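Local coordinates for protein esterase (Staphylococcus aureus subsp. aureus USA300_TCH1516, PDB 3D7R) that is a putative esterase of the alpha/beta hydrolase fold that probably hydrolyses ester bonds, its natural substrate being unknown, at residues Tyr286-Asp291 against Ile318-Thr323. Residues are numbered along the deposited sequence; the frame is centred on the assembly and turned at random.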
# COMPACT_ATOMS: atom_id res chain seq x y z
N TYR A 286 8.42 -10.88 -14.49
CA TYR A 286 8.97 -11.33 -13.21
C TYR A 286 8.06 -11.03 -12.02
O TYR A 286 7.73 -9.87 -11.75
CB TYR A 286 10.34 -10.69 -12.97
CG TYR A 286 11.11 -11.37 -11.86
CD1 TYR A 286 11.99 -12.41 -12.15
CD2 TYR A 286 10.93 -11.00 -10.53
CE1 TYR A 286 12.70 -13.06 -11.14
CE2 TYR A 286 11.63 -11.65 -9.51
CZ TYR A 286 12.51 -12.68 -9.84
OH TYR A 286 13.21 -13.33 -8.86
N ILE A 287 7.67 -12.07 -11.29
CA ILE A 287 6.91 -11.89 -10.05
C ILE A 287 7.37 -12.91 -8.99
O ILE A 287 7.52 -14.10 -9.30
CB ILE A 287 5.37 -11.93 -10.30
CG1 ILE A 287 4.61 -11.88 -8.95
CG2 ILE A 287 5.00 -13.18 -11.13
CD1 ILE A 287 3.62 -10.73 -8.83
N GLU A 288 7.64 -12.44 -7.77
CA GLU A 288 7.82 -13.35 -6.64
C GLU A 288 6.62 -13.16 -5.74
O GLU A 288 6.32 -12.03 -5.35
CB GLU A 288 9.11 -13.03 -5.85
CG GLU A 288 10.39 -13.62 -6.44
CD GLU A 288 11.65 -13.06 -5.81
OE1 GLU A 288 11.64 -12.64 -4.63
OE2 GLU A 288 12.68 -13.03 -6.52
N PHE A 289 5.89 -14.23 -5.45
CA PHE A 289 4.78 -14.13 -4.52
C PHE A 289 5.15 -14.93 -3.26
O PHE A 289 5.37 -16.14 -3.31
CB PHE A 289 3.49 -14.62 -5.20
CG PHE A 289 2.24 -14.51 -4.35
CD1 PHE A 289 2.18 -13.66 -3.24
CD2 PHE A 289 1.12 -15.25 -4.68
CE1 PHE A 289 1.02 -13.57 -2.46
CE2 PHE A 289 -0.06 -15.17 -3.92
CZ PHE A 289 -0.10 -14.34 -2.80
N TYR A 290 5.27 -14.22 -2.15
CA TYR A 290 5.49 -14.84 -0.87
C TYR A 290 4.11 -14.98 -0.21
O TYR A 290 3.55 -14.00 0.26
CB TYR A 290 6.44 -14.00 -0.02
CG TYR A 290 7.83 -13.83 -0.62
CD1 TYR A 290 8.86 -14.73 -0.29
CD2 TYR A 290 8.12 -12.79 -1.51
CE1 TYR A 290 10.15 -14.58 -0.81
CE2 TYR A 290 9.42 -12.63 -2.04
CZ TYR A 290 10.42 -13.54 -1.68
OH TYR A 290 11.69 -13.42 -2.19
N ASP A 291 3.58 -16.19 -0.23
CA ASP A 291 2.19 -16.44 0.15
C ASP A 291 2.19 -17.16 1.50
O ASP A 291 2.70 -18.28 1.61
CB ASP A 291 1.52 -17.31 -0.91
CG ASP A 291 0.01 -17.43 -0.73
OD1 ASP A 291 -0.55 -16.89 0.25
OD2 ASP A 291 -0.63 -18.06 -1.61
N ILE A 318 15.44 -7.04 -2.18
CA ILE A 318 15.48 -5.67 -2.69
C ILE A 318 16.79 -5.32 -3.41
O ILE A 318 16.80 -4.47 -4.31
CB ILE A 318 15.12 -4.62 -1.60
CG1 ILE A 318 14.68 -3.30 -2.27
CG2 ILE A 318 16.28 -4.44 -0.58
CD1 ILE A 318 13.94 -2.34 -1.33
N ASP A 319 17.88 -5.97 -3.05
CA ASP A 319 19.12 -5.70 -3.79
C ASP A 319 19.49 -6.68 -4.92
O ASP A 319 20.57 -6.56 -5.51
CB ASP A 319 20.31 -5.39 -2.86
CG ASP A 319 20.19 -4.01 -2.18
OD1 ASP A 319 19.89 -2.98 -2.86
OD2 ASP A 319 20.42 -3.97 -0.96
N GLU A 320 18.59 -7.62 -5.25
CA GLU A 320 18.74 -8.49 -6.45
C GLU A 320 18.99 -7.65 -7.70
O GLU A 320 18.34 -6.62 -7.90
CB GLU A 320 17.46 -9.30 -6.73
CG GLU A 320 17.04 -10.38 -5.73
CD GLU A 320 15.67 -11.03 -6.07
OE1 GLU A 320 15.21 -11.89 -5.29
OE2 GLU A 320 15.05 -10.69 -7.12
N ASP A 321 19.90 -8.10 -8.56
CA ASP A 321 20.15 -7.44 -9.85
C ASP A 321 18.94 -7.58 -10.76
O ASP A 321 18.44 -8.68 -10.97
CB ASP A 321 21.37 -8.06 -10.56
CG ASP A 321 22.67 -7.87 -9.77
OD1 ASP A 321 23.50 -8.81 -9.76
OD2 ASP A 321 22.87 -6.79 -9.18
N VAL A 322 18.46 -6.45 -11.27
CA VAL A 322 17.33 -6.44 -12.19
C VAL A 322 17.87 -6.64 -13.62
O VAL A 322 18.51 -5.75 -14.18
CB VAL A 322 16.46 -5.16 -12.04
CG1 VAL A 322 15.47 -5.02 -13.20
CG2 VAL A 322 15.73 -5.16 -10.69
N THR A 323 17.62 -7.83 -14.16
CA THR A 323 18.14 -8.23 -15.48
C THR A 323 17.02 -8.41 -16.50
O THR A 323 17.29 -8.73 -17.66
CB THR A 323 18.96 -9.55 -15.40
OG1 THR A 323 18.17 -10.58 -14.80
CG2 THR A 323 20.25 -9.35 -14.59
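E288 and E320 meet between backbones that stay well apart, 286-291 on an edge strand of the sheet and 318-323 in the loop after helix 305-318: the CA atoms of Y286 and V322, the nearest pair, are 9.7 Å from each other. Long side chains bridge the gap. E288 and E320 both run extended beyond CG and approach from opposite directions, their carboxylate planes 53° apart; E288 OE2 comes 3.0 Å from E320 OE1 and 3.4 Å from E320 OE2, acceptor against acceptor. Y286, just before the strand, and Y290, within it, both hydrogen-bond the E288 carboxylate. Y286 OH lies 2.4 Å from E288 OE2, doubtfully short, the oxygen in the ring plane at its edge; Y290 OH meets E288 OE1 at 2.6 Å from above the carboxylate plane, 36° out of it. Y286, its CG anti to the backbone N (chi1 -165°), has its OH 3.7 Å from E320 OE2, a contact and not a bond. E320 OE2 is hydrogen-bonded to Y260 of the adjacent strand 259-264, and K195 binds the E320 carbonyl oxygen. Two carboxylates this close would repel if both were ionised, which may raise the pKa of one; the hydroxyls of Y286 and Y290 at E288, and of Y260 at E320, probably offset part of the repulsion.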